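Glycosaminoglycan xylosylkinase (Hydra vulgaris, PDB 5XOM) probably phosphorylates the xylose of the glycosaminoglycan linker on proteoglycans, as a secretory-pathway kinase of the Fam20 family. Local coordinates at residues A137-R149 with D262-G274. Residues are numbered along the deposited sequence; the frame is centred on the assembly and turned at random.
Sequences AAFHLDRLLGFYR and DLIDTSIFDFLIG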
ATOM      1  N   ALA A 137      12.998  13.969 -10.780  1.00 18.05           N
ATOM      2  CA  ALA A 137      14.027  13.042 -10.326  1.00 21.05           C
ATOM      3  C   ALA A 137      14.154  13.059  -8.807  1.00 21.39           C
ATOM      4  O   ALA A 137      14.300  12.006  -8.180  1.00 20.67           O
ATOM      5  CB  ALA A 137      15.361  13.375 -10.985  1.00 17.81           C
ATOM      6  N   ALA A 138      14.081  14.244  -8.196  1.00 24.99           N
ATOM      7  CA  ALA A 138      14.220  14.331  -6.746  1.00 22.22           C
ATOM      8  C   ALA A 138      13.066  13.632  -6.033  1.00 20.84           C
ATOM      9  O   ALA A 138      13.262  13.003  -4.988  1.00 21.07           O
ATOM     10  CB  ALA A 138      14.306  15.797  -6.317  1.00 18.81           C
ATOM     11  N   PHE A 139      11.854  13.724  -6.582  1.00 24.28           N
ATOM     12  CA  PHE A 139      10.729  13.060  -5.939  1.00 22.86           C
ATOM     13  C   PHE A 139      10.889  11.542  -5.964  1.00 19.45           C
ATOM     14  O   PHE A 139      10.710  10.878  -4.938  1.00 24.75           O
ATOM     15  CB  PHE A 139       9.418  13.487  -6.601  1.00 21.45           C
ATOM     16  CG  PHE A 139       8.311  12.495  -6.435  1.00 23.69           C
ATOM     17  CD1 PHE A 139       7.749  12.254  -5.190  1.00 23.33           C
ATOM     18  CD2 PHE A 139       7.822  11.806  -7.533  1.00 20.20           C
ATOM     19  CE1 PHE A 139       6.729  11.332  -5.042  1.00 26.36           C
ATOM     20  CE2 PHE A 139       6.802  10.886  -7.396  1.00 24.51           C
ATOM     21  CZ  PHE A 139       6.254  10.647  -6.150  1.00 26.86           C
ATOM     22  N   HIS A 140      11.276  10.973  -7.106  1.00 18.05           N
ATOM     23  CA  HIS A 140      11.439   9.522  -7.145  1.00 22.34           C
ATOM     24  C   HIS A 140      12.641   9.066  -6.336  1.00 20.08           C
ATOM     25  O   HIS A 140      12.615   7.974  -5.758  1.00 23.80           O
ATOM     26  CB  HIS A 140      11.540   9.033  -8.585  1.00 18.24           C
ATOM     27  CG  HIS A 140      10.244   9.118  -9.315  1.00 25.22           C
ATOM     28  ND1 HIS A 140       9.202   8.252  -9.070  1.00 17.66           N
ATOM     29  CD2 HIS A 140       9.805   9.982 -10.260  1.00 21.46           C
ATOM     30  CE1 HIS A 140       8.177   8.575  -9.839  1.00 17.57           C
ATOM     31  NE2 HIS A 140       8.518   9.620 -10.570  1.00 19.44           N
ATOM     32  N   LEU A 141      13.698   9.873  -6.270  1.00 19.59           N
ATOM     33  CA  LEU A 141      14.822   9.470  -5.443  1.00 18.92           C
ATOM     34  C   LEU A 141      14.454   9.531  -3.966  1.00 21.59           C
ATOM     35  O   LEU A 141      14.955   8.735  -3.167  1.00 19.76           O
ATOM     36  CB  LEU A 141      16.046  10.339  -5.734  1.00 19.48           C
ATOM     37  CG  LEU A 141      17.202  10.105  -4.771  1.00 24.11           C
ATOM     38  CD1 LEU A 141      17.915   8.829  -5.194  1.00 26.96           C
ATOM     39  CD2 LEU A 141      18.179  11.275  -4.738  1.00 29.08           C
ATOM     40  N   ASP A 142      13.555  10.444  -3.601  1.00 22.08           N
ATOM     41  CA  ASP A 142      13.099  10.543  -2.217  1.00 25.21           C
ATOM     42  C   ASP A 142      12.367   9.274  -1.788  1.00 27.45           C
ATOM     43  O   ASP A 142      12.556   8.792  -0.666  1.00 28.32           O
ATOM     44  CB  ASP A 142      12.193  11.766  -2.075  1.00 24.06           C
ATOM     45  CG  ASP A 142      11.397  11.772  -0.784  1.00 29.01           C
ATOM     46  OD1 ASP A 142      10.283  11.207  -0.761  1.00 28.45           O
ATOM     47  OD2 ASP A 142      11.869  12.360   0.208  1.00 29.14           O
ATOM     48  N   ARG A 143      11.576   8.685  -2.692  1.00 22.57           N
ATOM     49  CA  ARG A 143      10.938   7.402  -2.401  1.00 26.02           C
ATOM     50  C   ARG A 143      11.949   6.261  -2.445  1.00 26.23           C
ATOM     51  O   ARG A 143      11.928   5.374  -1.583  1.00 29.16           O
ATOM     52  CB  ARG A 143       9.799   7.153  -3.385  1.00 21.51           C
ATOM     53  CG  ARG A 143       8.791   8.278  -3.415  1.00 22.10           C
ATOM     54  CD  ARG A 143       7.575   7.920  -4.234  1.00 19.39           C
ATOM     55  NE  ARG A 143       6.792   6.871  -3.584  1.00 28.56           N
ATOM     56  CZ  ARG A 143       6.590   5.667  -4.104  1.00 36.87           C
ATOM     57  NH1 ARG A 143       7.100   5.359  -5.292  1.00 42.23           N
ATOM     58  NH2 ARG A 143       5.868   4.770  -3.448  1.00 36.64           N
ATOM     59  N   LEU A 144      12.848   6.274  -3.437  1.00 23.66           N
ATOM     60  CA  LEU A 144      13.830   5.201  -3.577  1.00 21.37           C
ATOM     61  C   LEU A 144      14.720   5.091  -2.341  1.00 29.72           C
ATOM     62  O   LEU A 144      15.046   3.984  -1.895  1.00 29.22           O
ATOM     63  CB  LEU A 144      14.676   5.428  -4.835  1.00 21.66           C
ATOM     64  CG  LEU A 144      15.841   4.467  -5.081  1.00 29.56           C
ATOM     65  CD1 LEU A 144      15.314   3.046  -5.204  1.00 25.89           C
ATOM     66  CD2 LEU A 144      16.623   4.874  -6.331  1.00 27.07           C
ATOM     67  N   LEU A 145      15.126   6.223  -1.771  1.00 29.83           N
ATOM     68  CA  LEU A 145      15.966   6.192  -0.582  1.00 29.33           C
ATOM     69  C   LEU A 145      15.177   5.999   0.706  1.00 26.92           C
ATOM     70  O   LEU A 145      15.790   5.925   1.777  1.00 26.26           O
ATOM     71  CB  LEU A 145      16.792   7.474  -0.472  1.00 27.95           C
ATOM     72  CG  LEU A 145      17.788   7.799  -1.581  1.00 35.45           C
ATOM     73  CD1 LEU A 145      18.310   9.222  -1.414  1.00 29.67           C
ATOM     74  CD2 LEU A 145      18.926   6.778  -1.594  1.00 30.76           C
ATOM     75  N   GLY A 146      13.848   5.911   0.635  1.00 26.93           N
ATOM     76  CA  GLY A 146      13.050   5.664   1.820  1.00 25.49           C
ATOM     77  C   GLY A 146      12.809   6.866   2.700  1.00 33.68           C
ATOM     78  O   GLY A 146      12.405   6.698   3.854  1.00 34.08           O
ATOM     79  N   PHE A 147      13.059   8.081   2.203  1.00 32.52           N
ATOM     80  CA  PHE A 147      12.767   9.273   2.994  1.00 30.19           C
ATOM     81  C   PHE A 147      11.266   9.560   3.025  1.00 28.37           C
ATOM     82  O   PHE A 147      10.712   9.873   4.081  1.00 24.09           O
ATOM     83  CB  PHE A 147      13.537  10.478   2.446  1.00 25.53           C
ATOM     84  CG  PHE A 147      15.014  10.439   2.723  1.00 29.06           C
ATOM     85  CD1 PHE A 147      15.491  10.147   3.990  1.00 38.86           C
ATOM     86  CD2 PHE A 147      15.927  10.694   1.714  1.00 32.76           C
ATOM     87  CE1 PHE A 147      16.853  10.112   4.249  1.00 32.98           C
ATOM     88  CE2 PHE A 147      17.291  10.665   1.968  1.00 27.02           C
ATOM     89  CZ  PHE A 147      17.751  10.371   3.238  1.00 29.44           C
ATOM     90  N   TYR A 148      10.601   9.472   1.868  1.00 24.86           N
ATOM     91  CA  TYR A 148       9.157   9.689   1.742  1.00 25.96           C
ATOM     92  C   TYR A 148       8.728  11.067   2.263  1.00 30.14           C
ATOM     93  O   TYR A 148       7.672  11.217   2.878  1.00 29.88           O
ATOM     94  CB  TYR A 148       8.366   8.564   2.431  1.00 29.39           C
ATOM     95  CG  TYR A 148       8.618   7.193   1.812  1.00 26.79           C
ATOM     96  CD1 TYR A 148       8.126   6.879   0.548  1.00 23.07           C
ATOM     97  CD2 TYR A 148       9.354   6.221   2.484  1.00 31.04           C
ATOM     98  CE1 TYR A 148       8.362   5.644  -0.029  1.00 25.85           C
ATOM     99  CE2 TYR A 148       9.594   4.977   1.911  1.00 26.28           C
ATOM    100  CZ  TYR A 148       9.097   4.697   0.658  1.00 29.86           C
ATOM    101  OH  TYR A 148       9.339   3.470   0.086  1.00 29.82           O
ATOM    102  N   ARG A 149       9.534  12.094   1.977  1.00 25.13           N
ATOM    103  CA  ARG A 149       9.300  13.458   2.442  1.00 26.69           C
ATOM    104  C   ARG A 149       9.050  14.454   1.325  1.00 26.68           C
ATOM    105  O   ARG A 149       9.074  15.667   1.585  1.00 26.22           O
ATOM    106  CB  ARG A 149      10.488  13.941   3.259  1.00 29.03           C
ATOM    107  CG  ARG A 149      10.754  13.027   4.365  1.00 39.03           C
ATOM    108  CD  ARG A 149      12.029  13.279   5.099  1.00 31.25           C
ATOM    109  NE  ARG A 149      12.298  12.033   5.786  1.00 33.43           N
ATOM    110  CZ  ARG A 149      13.301  11.810   6.606  1.00 27.56           C
ATOM    111  NH1 ARG A 149      14.194  12.758   6.913  1.00 27.24           N
ATOM    112  NH2 ARG A 149      13.402  10.609   7.152  1.00 39.81           N
ATOM    113  N   ASP A 262      16.935  15.276  10.999  1.00 33.16           N
ATOM    114  CA  ASP A 262      16.243  15.561   9.745  1.00 33.20           C
ATOM    115  C   ASP A 262      17.124  16.384   8.815  1.00 31.77           C
ATOM    116  O   ASP A 262      17.228  16.087   7.619  1.00 30.11           O
ATOM    117  CB  ASP A 262      14.918  16.278  10.007  1.00 34.19           C
ATOM    118  CG  ASP A 262      13.798  15.327  10.413  1.00 38.29           C
ATOM    119  OD1 ASP A 262      14.059  14.113  10.579  1.00 39.37           O
ATOM    120  OD2 ASP A 262      12.653  15.797  10.566  1.00 37.91           O
ATOM    121  N   LEU A 263      17.765  17.433   9.343  1.00 29.73           N
ATOM    122  CA  LEU A 263      18.613  18.258   8.486  1.00 35.03           C
ATOM    123  C   LEU A 263      19.823  17.489   7.976  1.00 34.34           C
ATOM    124  O   LEU A 263      20.313  17.768   6.875  1.00 31.88           O
ATOM    125  CB  LEU A 263      19.075  19.516   9.224  1.00 35.73           C
ATOM    126  CG  LEU A 263      18.007  20.516   9.668  1.00 36.25           C
ATOM    127  CD1 LEU A 263      18.647  21.695  10.386  1.00 33.99           C
ATOM    128  CD2 LEU A 263      17.171  20.992   8.487  1.00 34.87           C
ATOM    129  N   ILE A 264      20.300  16.504   8.739  1.00 32.40           N
ATOM    130  CA  ILE A 264      21.403  15.678   8.262  1.00 30.21           C
ATOM    131  C   ILE A 264      20.923  14.730   7.164  1.00 39.10           C
ATOM    132  O   ILE A 264      21.600  14.558   6.141  1.00 35.29           O
ATOM    133  CB  ILE A 264      22.055  14.937   9.443  1.00 29.83           C
ATOM    134  CG1 ILE A 264      22.621  15.957  10.444  1.00 32.44           C
ATOM    135  CG2 ILE A 264      23.152  14.015   8.948  1.00 35.74           C
ATOM    136  CD1 ILE A 264      23.226  15.360  11.710  1.00 36.86           C
ATOM    137  N   ASP A 265      19.751  14.104   7.351  1.00 27.23           N
ATOM    138  CA  ASP A 265      19.111  13.354   6.268  1.00 29.03           C
ATOM    139  C   ASP A 265      19.006  14.200   5.007  1.00 35.38           C
ATOM    140  O   ASP A 265      19.392  13.771   3.912  1.00 30.25           O
ATOM    141  CB  ASP A 265      17.704  12.898   6.676  1.00 35.31           C
ATOM    142  CG  ASP A 265      17.700  11.671   7.576  1.00 41.99           C
ATOM    143  OD1 ASP A 265      18.748  11.010   7.718  1.00 35.79           O
ATOM    144  OD2 ASP A 265      16.615  11.358   8.120  1.00 40.78           O
ATOM    145  N   THR A 266      18.451  15.407   5.147  1.00 29.53           N
ATOM    146  CA  THR A 266      18.187  16.251   3.990  1.00 27.35           C
ATOM    147  C   THR A 266      19.476  16.772   3.362  1.00 27.11           C
ATOM    148  O   THR A 266      19.508  17.034   2.154  1.00 28.69           O
ATOM    149  CB  THR A 266      17.249  17.392   4.395  1.00 31.82           C
ATOM    150  OG1 THR A 266      15.988  16.840   4.796  1.00 31.83           O
ATOM    151  CG2 THR A 266      17.012  18.364   3.238  1.00 27.98           C
ATOM    152  N   SER A 267      20.546  16.918   4.149  1.00 29.22           N
ATOM    153  CA  SER A 267      21.816  17.326   3.558  1.00 31.23           C
ATOM    154  C   SER A 267      22.397  16.220   2.687  1.00 28.45           C
ATOM    155  O   SER A 267      23.023  16.504   1.659  1.00 28.05           O
ATOM    156  CB  SER A 267      22.811  17.725   4.647  1.00 33.06           C
ATOM    157  OG  SER A 267      23.355  16.585   5.289  1.00 33.25           O
ATOM    158  N   ILE A 268      22.176  14.960   3.063  1.00 26.78           N
ATOM    159  CA  ILE A 268      22.583  13.841   2.220  1.00 27.75           C
ATOM    160  C   ILE A 268      21.762  13.825   0.937  1.00 33.40           C
ATOM    161  O   ILE A 268      22.300  13.659  -0.166  1.00 31.62           O
ATOM    162  CB  ILE A 268      22.446  12.518   2.994  1.00 25.69           C
ATOM    163  CG1 ILE A 268      23.516  12.424   4.084  1.00 28.32           C
ATOM    164  CG2 ILE A 268      22.512  11.318   2.050  1.00 25.23           C
ATOM    165  CD1 ILE A 268      23.266  11.312   5.080  1.00 30.96           C
ATOM    166  N   PHE A 269      20.445  14.003   1.064  1.00 29.78           N
ATOM    167  CA  PHE A 269      19.578  14.030  -0.108  1.00 30.61           C
ATOM    168  C   PHE A 269      19.932  15.200  -1.020  1.00 25.43           C
ATOM    169  O   PHE A 269      20.030  15.038  -2.241  1.00 25.43           O
ATOM    170  CB  PHE A 269      18.122  14.094   0.356  1.00 22.46           C
ATOM    171  CG  PHE A 269      17.115  14.332  -0.743  1.00 21.89           C
ATOM    172  CD1 PHE A 269      16.676  13.284  -1.541  1.00 22.98           C
ATOM    173  CD2 PHE A 269      16.555  15.591  -0.930  1.00 22.00           C
ATOM    174  CE1 PHE A 269      15.732  13.486  -2.531  1.00 20.97           C
ATOM    175  CE2 PHE A 269      15.595  15.805  -1.925  1.00 23.12           C
ATOM    176  CZ  PHE A 269      15.187  14.743  -2.726  1.00 22.86           C
ATOM    177  N   ASP A 270      20.159  16.381  -0.440  1.00 24.80           N
ATOM    178  CA  ASP A 270      20.521  17.543  -1.246  1.00 27.87           C
ATOM    179  C   ASP A 270      21.888  17.379  -1.894  1.00 31.25           C
ATOM    180  O   ASP A 270      22.110  17.867  -3.010  1.00 24.96           O
ATOM    181  CB  ASP A 270      20.483  18.811  -0.392  1.00 24.47           C
ATOM    182  CG  ASP A 270      19.070  19.341  -0.201  1.00 34.36           C
ATOM    183  OD1 ASP A 270      18.197  19.050  -1.058  1.00 33.33           O
ATOM    184  OD2 ASP A 270      18.825  20.049   0.796  1.00 32.51           O
ATOM    185  N   PHE A 271      22.813  16.711  -1.205  1.00 29.94           N
ATOM    186  CA  PHE A 271      24.138  16.479  -1.770  1.00 24.02           C
ATOM    187  C   PHE A 271      24.069  15.558  -2.980  1.00 23.43           C
ATOM    188  O   PHE A 271      24.777  15.783  -3.970  1.00 26.28           O
ATOM    189  CB  PHE A 271      25.075  15.910  -0.709  1.00 29.01           C
ATOM    190  CG  PHE A 271      26.387  15.417  -1.260  1.00 30.75           C
ATOM    191  CD1 PHE A 271      27.342  16.302  -1.740  1.00 33.68           C
ATOM    192  CD2 PHE A 271      26.644  14.062  -1.339  1.00 32.81           C
ATOM    193  CE1 PHE A 271      28.554  15.829  -2.258  1.00 30.20           C
ATOM    194  CE2 PHE A 271      27.843  13.593  -1.861  1.00 33.88           C
ATOM    195  CZ  PHE A 271      28.793  14.470  -2.317  1.00 32.50           C
ATOM    196  N   LEU A 272      23.235  14.509  -2.926  1.00 23.09           N
ATOM    197  CA  LEU A 272      23.148  13.595  -4.065  1.00 28.17           C
ATOM    198  C   LEU A 272      22.576  14.280  -5.300  1.00 25.61           C
ATOM    199  O   LEU A 272      23.005  13.994  -6.423  1.00 21.98           O
ATOM    200  CB  LEU A 272      22.317  12.357  -3.724  1.00 26.37           C
ATOM    201  CG  LEU A 272      22.772  11.531  -2.525  1.00 32.33           C
ATOM    202  CD1 LEU A 272      21.607  10.701  -1.990  1.00 29.18           C
ATOM    203  CD2 LEU A 272      23.978  10.669  -2.915  1.00 25.46           C
ATOM    204  N   ILE A 273      21.595  15.173  -5.125  1.00 30.43           N
ATOM    205  CA  ILE A 273      20.987  15.827  -6.281  1.00 23.53           C
ATOM    206  C   ILE A 273      21.683  17.129  -6.655  1.00 26.17           C
ATOM    207  O   ILE A 273      21.377  17.697  -7.716  1.00 29.23           O
ATOM    208  CB  ILE A 273      19.480  16.071  -6.054  1.00 25.11           C
ATOM    209  CG1 ILE A 273      19.241  17.098  -4.943  1.00 20.81           C
ATOM    210  CG2 ILE A 273      18.775  14.748  -5.749  1.00 20.22           C
ATOM    211  CD1 ILE A 273      17.765  17.409  -4.712  1.00 21.35           C
ATOM    212  N   GLY A 274      22.626  17.602  -5.845  1.00 25.40           N
ATOM    213  CA  GLY A 274      23.332  18.831  -6.152  1.00 22.02           C
ATOM    214  C   GLY A 274      22.570  20.094  -5.809  1.00 32.77           C
ATOM    215  O   GLY A 274      22.783  21.125  -6.452  1.00 32.73           O
TER
HETATM  216  O   HOH W   1      14.089  15.681   6.714  1.00 29.41           O
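At the edge of the Phe269 ring lie Leu145 CD1 and, in the ring plane, the carbonyl O of Ala138, 3.4 Å from Phe269 CZ, where the weakly positive rim of an aromatic suits an oxygen. Leu141 CD2 comes in obliquely, 4.0 Å from Phe269 CE1. With CG anti to the backbone N (chi1 171°), Phe269 lies across the gap between segments 137-144 and 262-273, and small Ala138 lets the ring come close. Phe147 packs CD1 over the centre of one face of the Arg149 guanidinium, while its CE1 lies 3.8 Å from Asp265 CG. These helices belong to the kinase-like fold of Fam20 proteins; Gly146, lacking a CB, adopts positive phi easily and ends helix 132-144 in a Schellman motif, after which Phe147 and Arg149 point toward helix 259-273. There Arg149 NH1 donates to the anti lone pair of Asp265 OD2 (3.0 Å, 151°), and NH2 adds a weak bond to the same oxygen. Water 1 links NH1 to Thr266 OG1. Arg322 pairs with Asp265, whose other oxygen Thr325 takes, and with Asp262, which Arg60 also binds; these cations probably offset the buried negative charge. Asp142 OD2 accepts the Arg149 backbone N through its syn lone pair. Leu145 and Leu272 meet tip to tip, CD1 to CD1 at 3.7 Å.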